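Local coordinates for nitrogenase molybdenum-iron protein beta chain (Clostridium pasteurianum, PDB 4WES) that forms, with the alpha chain, the molybdenum-iron component of nitrogenase, which reduces dinitrogen to ammonium, and shares an [8Fe-7S] cluster with that chain, at residues 90-95 with 130-135; 248-253 with 259-264; 300-305 with 432-437; 316-321 with 375-380. All blocks are in the same frame, centred on the assembly; numbering follows the deposited sequence.

Contact 1 of 4, residues 90-95 with 130-135; sequences NIFSLY and EGKLVI
Phe92 of helix 81-95 lays its ring against Lys132, just before strand 133-136, and Val134 within it; this strand is the outermost within the chain of a four-stranded parallel sheet. This is the helix-on-sheet packing of an alpha/beta domain: strand 99-104, which follows the helix, lies next to 133-136 and pairs with Leu133 and Ile135 through backbone hydrogen bonds.

The Phe92 ring is reached obliquely by the Lys132 stem, whose CB lies 3.6 Å from Phe92 CE1 while Lys132 CG is 3.9 Å from that same ring carbon. The two side chains overlap alongside, pointing opposite ways. Further round the rim, Val134 turns one methyl to the ring's edge, CG2 standing 4.1 Å from Phe92 CE2. Ile100 of the neighbouring strand and Pro129 also pack on the ring.

Polar contacts go elsewhere. Bent at chi2 (-66°), the Lys132 chain keeps CD within 4.0 Å of Phe92 CE1 before carrying its ammonium on to the turn after the helix, where NZ bonds to Asn96 OD1 and Pro97 O and makes a salt bridge with Asp98. One lysine therefore gives its first three carbons beyond CA to the phenyl ring and its charge to the helix-strand turn. At the ring's edge, Leu133 O lies in the ring plane, 4.0 Å from Phe92 CZ.

Contact 2 of 4, residues 248-253 with 259-264; sequences LGAKTL and VPFKTL
Ala250 and Phe261 bring their CA atoms to 6.2 Å, and one turn further along the helix Leu253 and Val259 come to 6.3 Å, where helix 243-257 leads back into strand 261-264. The two belong to a beta-alpha-beta unit: strand 237-241, the helix, then 261-264 as the outermost strand, within this chain, of a parallel sheet, paired with 237-241.

The Phe261 ring lies against the helix backbone: a chi1 of 74° puts CG between the backbone N and the carbonyl carbon and brings one ring face over the Ala250-Lys251 peptide, with Ala250 C and Lys251 N off-centre above it. Ala250 CB sits 3.9 Å from Phe261 CG. Lys251 crosses the ring obliquely with an extended chain: CG is tight against Phe261 CZ at 3.2 Å, and CE is 3.6 Å from that atom. Deeper in, Leu253 CG and Val259 CB meet at 4.2 Å, next to Thr238 of the adjoining strand 237-241.

Between the backbones a single water donates both its protons, to Ala250 O at 2.9 Å and to Val259 O at 2.8 Å.

Contact 3 of 4, residues 300-305 with 432-437; sequences IDLMID and RLVEEI
Leu302 and Val434 face each other from two helices, 290-305 and 426-448, whose backbones stay well apart, with 7.6 Å between the CA atoms of this pair. The contact is small and purely apolar, and it rests on these two side chains meeting tip to tip. With CG anti to the backbone N, a chi1 of 179° carries Leu302 CG out toward Val434, placing it 3.8 Å from Val434 CG1. The CD2 branch of Leu302 lies beside the valine stem, 3.8 Å from Val434 CB.

The ends of the polar side chains turn elsewhere. Glu435 directs its carboxylate away, toward Asn422 of the second beta subunit; its link with Arg432 is long and merely electrostatic, since the oxygen lies well out of the guanidinium plane. Asp301 and Asp305, one helical turn apart, both bind an iron(II) ion through OD2. These two oxygens stand just 2.8 Å apart, a closeness the shared metal accounts for. Lys61 O and Glu62 OE1 of the second beta subunit bind the same ion, so it ties the two copies together.

Around the contact, Phe330 of helix 321-333 and the nearby Leu334 cover Val434, Val407 of strand 406-408 packs against Glu436 and Ile437, and the alpha chain packs on Ile300, Met303 and Ile304.

Contact 4 of 4, residues 316-321 with 375-380; sequences ALLGDP and FDVHQW
Val377 reaches from helix 374-383 toward strand 314-318, where its two methyls meet Ala316 and Leu318. Its CB points at the strand and divides the contact there. With CG1 anti to the backbone N (chi1 178°), that methyl faces Ala316 and touches its CB at 4.2 Å; the same methyl also lies 4.2 Å from Leu318 CD1. The other branch, CG2, makes the tighter contact, 3.7 Å from Leu318 CD2 and 3.9 Å from Leu318 CG. Both leucine methyls lie on the same side of the valine, CD2 against CG2 and CD1 at nearly equal distance from both branches, and the two side chains lie flank to flank, heading opposite ways. Leu318 has a chi2 of 92°, well off a staggered value, consistent with a fork pressed by its neighbours.

The strand is the central one of a five-stranded parallel sheet with strand order 3-2-1-4-5. In this Rossmann-like layout, helix 374-383 carries the chain from edge strand 367-370 across the sheet to strand 388-391, on the far side of 314-318, and Val377 packs on Val342 of strand 337-343 as well. On the sheet's other face Leu317 meets Leu327 and Ser328 of helix 321-333. Leu389 of strand 388-391 flanks Ala316 and Leu318.

Beside the valine, Trp380 touches Val342 too. Asp376 O lies 3.2 Å above the plane of the indole, toward its rim, and Lys367 makes a cation-pi contact with the ring.

How the contacts relate
Contacts 1, 2 and 4 are helix-on-sheet packings in three separate parallel sheets, whereas contact 3 joins two helices. Helix 146-161 links three of them: it covers Leu133 and Ile135 of contact 1, packs on Leu248 and Thr252 of contact 2, and its His146 bonds to Asp320 of contact 4. Contacts 1 and 3 lie on opposite sides of the chain's centre, their own centres 48 Å apart. Contact 4 is nested within the loop that contact 3 closes, with nearest atoms about 8 Å apart. Contact 3 holds two iron(II) ligands, Leu302's side chain lying about 7 Å from the ion; none includes a ligand of the [8Fe-7S] cluster.

Contact 1 of 4, residues 90-95 with 130-135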
loop_
_atom_site.group_PDB
_atom_site.type_symbol
_atom_site.label_atom_id
_atom_site.label_comp_id
_atom_site.label_asym_id
_atom_site.label_seq_id
_atom_site.Cartn_x
_atom_site.Cartn_y
_atom_site.Cartn_z
ATOM N N ASN B 90 -45.205 5.581 9.312
ATOM C CA ASN B 90 -44.125 5.930 10.247
ATOM C C ASN B 90 -42.937 6.568 9.554
ATOM O O ASN B 90 -42.321 7.504 10.122
ATOM C CB ASN B 90 -43.704 4.713 11.050
ATOM C CG ASN B 90 -44.750 4.346 12.073
ATOM O OD1 ASN B 90 -45.062 5.150 12.957
ATOM N ND2 ASN B 90 -45.301 3.125 11.985
ATOM N N ILE B 91 -42.622 6.123 8.345
ATOM C CA ILE B 91 -41.479 6.663 7.637
ATOM C C ILE B 91 -41.705 8.131 7.303
ATOM O O ILE B 91 -40.852 8.991 7.557
ATOM C CB ILE B 91 -41.208 5.865 6.375
ATOM C CG1 ILE B 91 -40.695 4.479 6.739
ATOM C CG2 ILE B 91 -40.206 6.586 5.513
ATOM C CD1 ILE B 91 -40.841 3.445 5.640
ATOM N N PHE B 92 -42.837 8.452 6.685
ATOM C CA PHE B 92 -43.018 9.851 6.287
ATOM C C PHE B 92 -43.140 10.765 7.505
ATOM O O PHE B 92 -42.585 11.861 7.507
ATOM C CB PHE B 92 -44.214 10.034 5.350
ATOM C CG PHE B 92 -43.949 9.563 3.946
ATOM C CD1 PHE B 92 -42.927 10.121 3.220
ATOM C CD2 PHE B 92 -44.719 8.600 3.329
ATOM C CE1 PHE B 92 -42.666 9.731 1.926
ATOM C CE2 PHE B 92 -44.467 8.206 2.032
ATOM C CZ PHE B 92 -43.440 8.765 1.322
ATOM N N SER B 93 -43.815 10.305 8.568
ATOM C CA SER B 93 -43.993 11.146 9.771
ATOM C C SER B 93 -42.698 11.367 10.529
ATOM O O SER B 93 -42.401 12.500 10.924
ATOM C CB SER B 93 -45.057 10.536 10.697
ATOM O OG SER B 93 -44.673 9.240 11.217
ATOM N N LEU B 94 -41.906 10.314 10.750
ATOM C CA LEU B 94 -40.703 10.437 11.550
ATOM C C LEU B 94 -39.523 10.908 10.764
ATOM O O LEU B 94 -38.676 11.613 11.324
ATOM C CB LEU B 94 -40.336 9.111 12.208
ATOM C CG LEU B 94 -41.216 8.605 13.319
ATOM C CD1 LEU B 94 -40.712 7.243 13.800
ATOM C CD2 LEU B 94 -41.246 9.587 14.484
ATOM N N TYR B 95 -39.379 10.429 9.521
ATOM C CA TYR B 95 -38.136 10.578 8.793
ATOM C C TYR B 95 -38.233 11.378 7.507
ATOM O O TYR B 95 -37.205 11.747 6.945
ATOM C CB TYR B 95 -37.534 9.184 8.545
ATOM C CG TYR B 95 -37.325 8.402 9.844
ATOM C CD1 TYR B 95 -36.583 8.945 10.883
ATOM C CD2 TYR B 95 -37.940 7.180 10.043
ATOM C CE1 TYR B 95 -36.423 8.271 12.084
ATOM C CE2 TYR B 95 -37.759 6.479 11.239
ATOM C CZ TYR B 95 -37.023 7.055 12.255
ATOM O OH TYR B 95 -36.843 6.380 13.447
ATOM N N GLU B 130 -48.589 14.686 -0.456
ATOM C CA GLU B 130 -48.444 15.343 -1.719
ATOM C C GLU B 130 -46.973 15.627 -1.950
ATOM O O GLU B 130 -46.257 16.081 -1.057
ATOM C CB GLU B 130 -49.236 16.657 -1.709
ATOM C CG GLU B 130 -49.222 17.433 -3.022
ATOM C CD GLU B 130 -49.807 16.637 -4.179
ATOM O OE1 GLU B 130 -50.962 16.005 -3.940
ATOM O OE2 GLU B 130 -49.116 16.647 -5.332
ATOM N N GLY B 131 -46.510 15.366 -3.159
ATOM C CA GLY B 131 -45.113 15.636 -3.464
ATOM C C GLY B 131 -44.156 14.521 -3.103
ATOM O O GLY B 131 -42.987 14.593 -3.453
ATOM N N LYS B 132 -44.654 13.508 -2.403
ATOM C CA LYS B 132 -43.819 12.376 -1.995
ATOM C C LYS B 132 -44.082 11.211 -2.916
ATOM O O LYS B 132 -45.150 11.100 -3.524
ATOM C CB LYS B 132 -44.124 11.939 -0.559
ATOM C CG LYS B 132 -43.967 13.050 0.454
ATOM C CD LYS B 132 -42.537 13.517 0.591
ATOM C CE LYS B 132 -42.344 14.403 1.806
ATOM N NZ LYS B 132 -40.939 14.780 2.023
ATOM N N LEU B 133 -43.122 10.277 -2.953
ATOM C CA LEU B 133 -43.214 9.143 -3.849
ATOM C C LEU B 133 -42.870 7.837 -3.150
ATOM O O LEU B 133 -42.004 7.797 -2.262
ATOM C CB LEU B 133 -42.256 9.312 -5.030
ATOM C CG LEU B 133 -42.531 10.488 -5.948
ATOM C CD1 LEU B 133 -41.398 10.745 -6.907
ATOM C CD2 LEU B 133 -43.827 10.254 -6.706
ATOM N N VAL B 134 -43.518 6.757 -3.584
ATOM C CA VAL B 134 -43.133 5.373 -3.212
ATOM C C VAL B 134 -42.961 4.580 -4.490
ATOM O O VAL B 134 -43.871 4.511 -5.313
ATOM C CB VAL B 134 -44.209 4.695 -2.330
ATOM C CG1 VAL B 134 -43.767 3.269 -1.983
ATOM C CG2 VAL B 134 -44.484 5.498 -1.063
ATOM N N ILE B 135 -41.762 4.032 -4.667
ATOM C CA ILE B 135 -41.460 3.196 -5.801
ATOM C C ILE B 135 -41.016 1.817 -5.315
ATOM O O ILE B 135 -40.742 1.634 -4.131
ATOM C CB ILE B 135 -40.378 3.834 -6.705
ATOM C CG1 ILE B 135 -38.984 3.830 -6.097
ATOM C CG2 ILE B 135 -40.793 5.254 -7.091
ATOM C CD1 ILE B 135 -37.907 4.156 -7.089
#

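Contact 2 of 4, residues 248-253 with 259-264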
loop_
_atom_site.group_PDB
_atom_site.type_symbol
_atom_site.label_atom_id
_atom_site.label_comp_id
_atom_site.label_asym_id
_atom_site.label_seq_id
_atom_site.Cartn_x
_atom_site.Cartn_y
_atom_site.Cartn_z
ATOM N N LEU B 248 -30.379 -3.716 -17.863
ATOM C CA LEU B 248 -31.817 -3.839 -17.671
ATOM C C LEU B 248 -32.455 -2.456 -17.587
ATOM O O LEU B 248 -33.471 -2.172 -18.224
ATOM C CB LEU B 248 -32.146 -4.682 -16.456
ATOM C CG LEU B 248 -33.646 -4.866 -16.195
ATOM C CD1 LEU B 248 -34.333 -5.638 -17.290
ATOM C CD2 LEU B 248 -33.870 -5.565 -14.856
ATOM N N GLY B 249 -31.851 -1.578 -16.807
ATOM C CA GLY B 249 -32.355 -0.222 -16.700
ATOM C C GLY B 249 -32.319 0.525 -18.037
ATOM O O GLY B 249 -33.287 1.203 -18.434
ATOM N N ALA B 250 -31.198 0.397 -18.758
ATOM C CA ALA B 250 -31.049 1.089 -20.048
ATOM C C ALA B 250 -32.076 0.610 -21.068
ATOM O O ALA B 250 -32.689 1.423 -21.792
ATOM C CB ALA B 250 -29.662 0.912 -20.589
ATOM N N LYS B 251 -32.281 -0.699 -21.140
ATOM C CA LYS B 251 -33.262 -1.284 -22.043
ATOM C C LYS B 251 -34.689 -0.901 -21.666
ATOM O O LYS B 251 -35.542 -0.661 -22.537
ATOM C CB LYS B 251 -33.093 -2.811 -22.057
ATOM C CG LYS B 251 -31.817 -3.296 -22.708
ATOM C CD LYS B 251 -31.605 -4.816 -22.631
ATOM C CE LYS B 251 -30.345 -5.207 -23.387
ATOM N NZ LYS B 251 -30.078 -6.676 -23.338
ATOM N N THR B 252 -34.965 -0.865 -20.378
ATOM C CA THR B 252 -36.296 -0.501 -19.900
ATOM C C THR B 252 -36.593 0.952 -20.295
ATOM O O THR B 252 -37.707 1.275 -20.719
ATOM C CB THR B 252 -36.412 -0.714 -18.375
ATOM O OG1 THR B 252 -36.158 -2.088 -18.068
ATOM C CG2 THR B 252 -37.799 -0.362 -17.846
ATOM N N LEU B 253 -35.591 1.820 -20.165
ATOM C CA LEU B 253 -35.731 3.217 -20.535
ATOM C C LEU B 253 -35.943 3.376 -22.044
ATOM O O LEU B 253 -36.713 4.238 -22.497
ATOM C CB LEU B 253 -34.504 4.004 -20.059
ATOM C CG LEU B 253 -34.565 5.516 -20.263
ATOM C CD1 LEU B 253 -35.807 6.164 -19.694
ATOM C CD2 LEU B 253 -33.310 6.141 -19.676
ATOM N N VAL B 259 -35.471 6.309 -25.522
ATOM C CA VAL B 259 -34.086 6.752 -25.447
ATOM C C VAL B 259 -33.185 5.591 -25.853
ATOM O O VAL B 259 -33.149 4.557 -25.169
ATOM C CB VAL B 259 -33.705 7.215 -24.015
ATOM C CG1 VAL B 259 -32.271 7.697 -23.988
ATOM C CG2 VAL B 259 -34.657 8.286 -23.490
ATOM N N PRO B 260 -32.415 5.735 -26.951
ATOM C CA PRO B 260 -31.527 4.636 -27.337
ATOM C C PRO B 260 -30.414 4.421 -26.330
ATOM O O PRO B 260 -30.114 5.324 -25.536
ATOM C CB PRO B 260 -30.922 5.081 -28.671
ATOM C CG PRO B 260 -31.189 6.522 -28.761
ATOM C CD PRO B 260 -32.257 6.903 -27.819
ATOM N N PHE B 261 -29.805 3.239 -26.344
ATOM C CA PHE B 261 -28.716 2.988 -25.427
ATOM C C PHE B 261 -27.567 2.307 -26.120
ATOM O O PHE B 261 -27.719 1.676 -27.159
ATOM C CB PHE B 261 -29.187 2.195 -24.195
ATOM C CG PHE B 261 -29.464 0.744 -24.455
ATOM C CD1 PHE B 261 -30.651 0.339 -25.038
ATOM C CD2 PHE B 261 -28.522 -0.221 -24.118
ATOM C CE1 PHE B 261 -30.900 -0.992 -25.257
ATOM C CE2 PHE B 261 -28.763 -1.555 -24.350
ATOM C CZ PHE B 261 -29.948 -1.936 -24.924
ATOM N N LYS B 262 -26.408 2.404 -25.473
ATOM C CA LYS B 262 -25.200 1.683 -25.863
ATOM C C LYS B 262 -24.605 1.023 -24.628
ATOM O O LYS B 262 -24.474 1.670 -23.592
ATOM C CB LYS B 262 -24.203 2.666 -26.465
ATOM C CG LYS B 262 -22.902 2.118 -26.993
ATOM C CD LYS B 262 -22.201 3.149 -27.869
ATOM C CE LYS B 262 -20.832 2.672 -28.357
ATOM N NZ LYS B 262 -20.833 1.287 -28.918
ATOM N N THR B 263 -24.220 -0.240 -24.755
ATOM C CA THR B 263 -23.619 -0.975 -23.669
ATOM C C THR B 263 -22.103 -0.893 -23.798
ATOM O O THR B 263 -21.562 -1.087 -24.883
ATOM C CB THR B 263 -24.074 -2.433 -23.708
ATOM O OG1 THR B 263 -25.492 -2.483 -23.552
ATOM C CG2 THR B 263 -23.399 -3.263 -22.590
ATOM N N LEU B 264 -21.430 -0.635 -22.678
ATOM C CA LEU B 264 -19.979 -0.527 -22.599
ATOM C C LEU B 264 -19.494 -1.363 -21.435
ATOM O O LEU B 264 -20.243 -1.625 -20.480
ATOM C CB LEU B 264 -19.573 0.929 -22.358
ATOM C CG LEU B 264 -19.882 1.906 -23.496
ATOM C CD1 LEU B 264 -19.751 3.343 -23.006
ATOM C CD2 LEU B 264 -18.979 1.649 -24.703
HETATM O O HOH W 1 -32.025 4.116 -22.649
#

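Contact 3 of 4, residues 300-305 with 432-437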
loop_
_atom_site.group_PDB
_atom_site.type_symbol
_atom_site.label_atom_id
_atom_site.label_comp_id
_atom_site.label_asym_id
_atom_site.label_seq_id
_atom_site.Cartn_x
_atom_site.Cartn_y
_atom_site.Cartn_z
ATOM N N ILE B 300 0.073 4.874 -19.763
ATOM C CA ILE B 300 0.966 4.119 -20.639
ATOM C C ILE B 300 2.393 4.215 -20.138
ATOM O O ILE B 300 3.135 3.222 -20.113
ATOM C CB ILE B 300 0.829 4.601 -22.114
ATOM C CG1 ILE B 300 -0.583 4.359 -22.656
ATOM C CG2 ILE B 300 1.873 3.939 -22.986
ATOM C CD1 ILE B 300 -1.056 2.926 -22.627
ATOM N N ASP B 301 2.812 5.427 -19.754
ATOM C CA ASP B 301 4.151 5.610 -19.195
ATOM C C ASP B 301 4.401 4.677 -18.029
ATOM O O ASP B 301 5.487 4.092 -17.902
ATOM C CB ASP B 301 4.346 7.083 -18.786
ATOM C CG ASP B 301 5.796 7.425 -18.543
ATOM O OD1 ASP B 301 6.498 7.665 -19.546
ATOM O OD2 ASP B 301 6.203 7.460 -17.371
ATOM N N LEU B 302 3.428 4.575 -17.126
ATOM C CA LEU B 302 3.557 3.737 -15.933
ATOM C C LEU B 302 3.572 2.261 -16.302
ATOM O O LEU B 302 4.338 1.492 -15.725
ATOM C CB LEU B 302 2.425 4.077 -14.985
ATOM C CG LEU B 302 2.379 3.288 -13.683
ATOM C CD1 LEU B 302 3.638 3.435 -12.873
ATOM C CD2 LEU B 302 1.190 3.719 -12.870
ATOM N N MET B 303 2.707 1.854 -17.221
ATOM C CA MET B 303 2.711 0.462 -17.667
ATOM C C MET B 303 4.045 0.046 -18.238
ATOM O O MET B 303 4.511 -1.086 -18.014
ATOM C CB MET B 303 1.592 0.254 -18.703
ATOM C CG MET B 303 0.194 0.400 -18.112
ATOM S SD MET B 303 -1.124 0.380 -19.326
ATOM C CE MET B 303 -1.103 -1.343 -19.841
ATOM N N ILE B 304 4.690 0.945 -18.985
ATOM C CA ILE B 304 5.999 0.671 -19.554
ATOM C C ILE B 304 7.064 0.763 -18.473
ATOM O O ILE B 304 7.900 -0.147 -18.329
ATOM C CB ILE B 304 6.306 1.609 -20.731
ATOM C CG1 ILE B 304 5.309 1.327 -21.876
ATOM C CG2 ILE B 304 7.728 1.418 -21.210
ATOM C CD1 ILE B 304 5.382 2.310 -22.997
ATOM N N ASP B 305 7.044 1.808 -17.635
ATOM C CA ASP B 305 8.074 1.951 -16.605
ATOM C C ASP B 305 8.072 0.737 -15.665
ATOM O O ASP B 305 9.145 0.287 -15.238
ATOM C CB ASP B 305 7.870 3.222 -15.803
ATOM C CG ASP B 305 8.226 4.500 -16.558
ATOM O OD1 ASP B 305 8.879 4.417 -17.607
ATOM O OD2 ASP B 305 7.839 5.599 -16.043
ATOM N N ARG B 432 -3.790 4.114 -10.354
ATOM C CA ARG B 432 -3.825 3.675 -8.964
ATOM C C ARG B 432 -3.706 2.171 -8.851
ATOM O O ARG B 432 -2.986 1.651 -7.972
ATOM C CB ARG B 432 -5.104 4.152 -8.293
ATOM C CG ARG B 432 -5.184 5.665 -8.086
ATOM C CD ARG B 432 -4.419 6.146 -6.850
ATOM N NE ARG B 432 -4.792 5.451 -5.617
ATOM C CZ ARG B 432 -4.201 5.619 -4.431
ATOM N NH1 ARG B 432 -3.193 6.474 -4.275
ATOM N NH2 ARG B 432 -4.623 4.921 -3.388
ATOM N N LEU B 433 -4.370 1.430 -9.736
ATOM C CA LEU B 433 -4.278 -0.035 -9.742
ATOM C C LEU B 433 -2.864 -0.517 -10.033
ATOM O O LEU B 433 -2.376 -1.454 -9.377
ATOM C CB LEU B 433 -5.258 -0.643 -10.746
ATOM C CG LEU B 433 -6.715 -0.676 -10.321
ATOM C CD1 LEU B 433 -7.583 -1.041 -11.512
ATOM C CD2 LEU B 433 -6.945 -1.617 -9.137
ATOM N N VAL B 434 -2.191 0.066 -11.031
ATOM C CA VAL B 434 -0.853 -0.386 -11.325
ATOM C C VAL B 434 0.099 -0.111 -10.176
ATOM O O VAL B 434 0.938 -0.943 -9.837
ATOM C CB VAL B 434 -0.297 0.240 -12.624
ATOM C CG1 VAL B 434 1.125 -0.196 -12.912
ATOM C CG2 VAL B 434 -1.227 -0.125 -13.791
ATOM N N GLU B 435 -0.032 1.049 -9.546
ATOM C CA GLU B 435 0.760 1.345 -8.359
ATOM C C GLU B 435 0.506 0.327 -7.252
ATOM O O GLU B 435 1.446 -0.189 -6.653
ATOM C CB GLU B 435 0.479 2.760 -7.872
ATOM C CG GLU B 435 1.317 3.109 -6.670
ATOM C CD GLU B 435 0.994 4.397 -5.998
ATOM O OE1 GLU B 435 -0.154 4.922 -6.169
ATOM O OE2 GLU B 435 1.870 4.872 -5.252
ATOM N N GLU B 436 -0.767 0.056 -6.995
ATOM C CA GLU B 436 -1.083 -0.897 -5.921
ATOM C C GLU B 436 -0.564 -2.296 -6.201
ATOM O O GLU B 436 -0.008 -2.957 -5.321
ATOM C CB GLU B 436 -2.589 -0.948 -5.728
ATOM C CG GLU B 436 -3.067 -1.674 -4.510
ATOM C CD GLU B 436 -4.578 -1.456 -4.275
ATOM O OE1 GLU B 436 -5.362 -1.078 -5.230
ATOM O OE2 GLU B 436 -5.006 -1.724 -3.147
ATOM N N ILE B 437 -0.750 -2.777 -7.430
ATOM C CA ILE B 437 -0.281 -4.088 -7.825
ATOM C C ILE B 437 1.229 -4.181 -7.695
ATOM O O ILE B 437 1.774 -5.148 -7.134
ATOM C CB ILE B 437 -0.749 -4.414 -9.269
ATOM C CG1 ILE B 437 -2.257 -4.673 -9.310
ATOM C CG2 ILE B 437 0.022 -5.608 -9.835
ATOM C CD1 ILE B 437 -2.883 -4.667 -10.683
#

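Contact 4 of 4, residues 316-321 with 375-380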
loop_
_atom_site.group_PDB
_atom_site.type_symbol
_atom_site.label_atom_id
_atom_site.label_comp_id
_atom_site.label_asym_id
_atom_site.label_seq_id
_atom_site.Cartn_x
_atom_site.Cartn_y
_atom_site.Cartn_z
ATOM N N ALA B 316 -4.906 -14.497 -9.695
ATOM C CA ALA B 316 -6.232 -15.028 -9.330
ATOM C C ALA B 316 -7.138 -13.860 -9.025
ATOM O O ALA B 316 -6.753 -12.960 -8.276
ATOM C CB ALA B 316 -6.125 -15.926 -8.109
ATOM N N LEU B 317 -8.339 -13.864 -9.614
ATOM C CA LEU B 317 -9.310 -12.785 -9.470
ATOM C C LEU B 317 -10.668 -13.350 -9.129
ATOM O O LEU B 317 -11.111 -14.300 -9.775
ATOM C CB LEU B 317 -9.488 -11.960 -10.790
ATOM C CG LEU B 317 -8.309 -11.379 -11.474
ATOM C CD1 LEU B 317 -7.757 -12.331 -12.489
ATOM C CD2 LEU B 317 -8.779 -10.093 -12.105
ATOM N N LEU B 318 -11.327 -12.770 -8.128
ATOM C CA LEU B 318 -12.700 -13.115 -7.817
ATOM C C LEU B 318 -13.481 -11.850 -7.611
ATOM O O LEU B 318 -13.024 -10.945 -6.912
ATOM C CB LEU B 318 -12.880 -13.923 -6.501
ATOM C CG LEU B 318 -12.178 -15.255 -6.422
ATOM C CD1 LEU B 318 -10.803 -15.091 -5.805
ATOM C CD2 LEU B 318 -13.066 -16.250 -5.649
ATOM N N GLY B 319 -14.707 -11.803 -8.130
ATOM C CA GLY B 319 -15.594 -10.676 -7.864
ATOM C C GLY B 319 -16.797 -10.645 -8.749
ATOM O O GLY B 319 -17.280 -11.688 -9.207
ATOM N N ASP B 320 -17.315 -9.450 -8.952
ATOM C CA ASP B 320 -18.559 -9.261 -9.657
ATOM C C ASP B 320 -18.284 -9.186 -11.164
ATOM O O ASP B 320 -17.203 -8.787 -11.611
ATOM C CB ASP B 320 -19.239 -7.997 -9.125
ATOM C CG ASP B 320 -19.638 -8.115 -7.696
ATOM O OD1 ASP B 320 -19.831 -9.255 -7.207
ATOM O OD2 ASP B 320 -19.813 -7.063 -7.027
ATOM N N PRO B 321 -19.265 -9.581 -12.004
ATOM C CA PRO B 321 -18.896 -9.883 -13.386
ATOM C C PRO B 321 -18.425 -8.685 -14.180
ATOM O O PRO B 321 -17.445 -8.782 -14.934
ATOM C CB PRO B 321 -20.167 -10.491 -13.999
ATOM C CG PRO B 321 -21.059 -10.815 -12.896
ATOM C CD PRO B 321 -20.600 -10.081 -11.657
ATOM N N PHE B 375 -13.623 -21.152 -2.046
ATOM C CA PHE B 375 -13.079 -22.485 -1.766
ATOM C C PHE B 375 -12.516 -23.088 -3.040
ATOM O O PHE B 375 -11.388 -23.629 -3.020
ATOM C CB PHE B 375 -14.183 -23.337 -1.119
ATOM C CG PHE B 375 -13.717 -24.642 -0.535
ATOM C CD1 PHE B 375 -13.449 -24.769 0.812
ATOM C CD2 PHE B 375 -13.604 -25.771 -1.326
ATOM C CE1 PHE B 375 -13.077 -25.970 1.367
ATOM C CE2 PHE B 375 -13.211 -26.976 -0.763
ATOM C CZ PHE B 375 -12.972 -27.086 0.583
ATOM N N ASP B 376 -13.255 -22.984 -4.138
ATOM C CA ASP B 376 -12.721 -23.430 -5.441
ATOM C C ASP B 376 -11.367 -22.810 -5.727
ATOM O O ASP B 376 -10.406 -23.504 -6.075
ATOM C CB ASP B 376 -13.646 -23.009 -6.570
ATOM C CG ASP B 376 -14.966 -23.782 -6.630
ATOM O OD1 ASP B 376 -14.964 -25.025 -6.458
ATOM O OD2 ASP B 376 -15.988 -23.126 -6.950
ATOM N N VAL B 377 -11.272 -21.470 -5.630
ATOM C CA VAL B 377 -10.057 -20.836 -6.069
ATOM C C VAL B 377 -8.895 -21.267 -5.176
ATOM O O VAL B 377 -7.768 -21.436 -5.652
ATOM C CB VAL B 377 -10.208 -19.320 -6.184
ATOM C CG1 VAL B 377 -8.881 -18.685 -6.599
ATOM C CG2 VAL B 377 -11.233 -18.996 -7.246
ATOM N N HIS B 378 -9.148 -21.372 -3.871
ATOM C CA HIS B 378 -8.085 -21.839 -2.989
ATOM C C HIS B 378 -7.590 -23.222 -3.420
ATOM O O HIS B 378 -6.379 -23.472 -3.490
ATOM C CB HIS B 378 -8.542 -21.804 -1.543
ATOM C CG HIS B 378 -7.425 -22.017 -0.581
ATOM N ND1 HIS B 378 -7.661 -22.244 0.748
ATOM C CD2 HIS B 378 -6.076 -22.004 -0.748
ATOM C CE1 HIS B 378 -6.498 -22.387 1.359
ATOM N NE2 HIS B 378 -5.518 -22.221 0.470
ATOM N N GLN B 379 -8.519 -24.136 -3.674
ATOM C CA GLN B 379 -8.111 -25.472 -4.141
ATOM C C GLN B 379 -7.261 -25.382 -5.401
ATOM O O GLN B 379 -6.243 -26.094 -5.532
ATOM C CB GLN B 379 -9.301 -26.384 -4.397
ATOM C CG GLN B 379 -10.099 -26.706 -3.145
ATOM C CD GLN B 379 -10.854 -28.033 -3.310
ATOM O OE1 GLN B 379 -11.820 -28.125 -4.052
ATOM N NE2 GLN B 379 -10.351 -29.051 -2.662
ATOM N N TRP B 380 -7.661 -24.553 -6.355
ATOM C CA TRP B 380 -6.877 -24.416 -7.574
ATOM C C TRP B 380 -5.465 -23.920 -7.275
ATOM O O TRP B 380 -4.501 -24.434 -7.852
ATOM C CB TRP B 380 -7.569 -23.477 -8.556
ATOM C CG TRP B 380 -8.943 -23.891 -8.944
ATOM C CD1 TRP B 380 -9.560 -25.114 -8.748
ATOM C CD2 TRP B 380 -9.893 -23.074 -9.603
ATOM N NE1 TRP B 380 -10.842 -25.079 -9.236
ATOM C CE2 TRP B 380 -11.069 -23.831 -9.754
ATOM C CE3 TRP B 380 -9.862 -21.758 -10.073
ATOM C CZ2 TRP B 380 -12.198 -23.316 -10.380
ATOM C CZ3 TRP B 380 -10.977 -21.252 -10.685
ATOM C CH2 TRP B 380 -12.122 -22.032 -10.838
#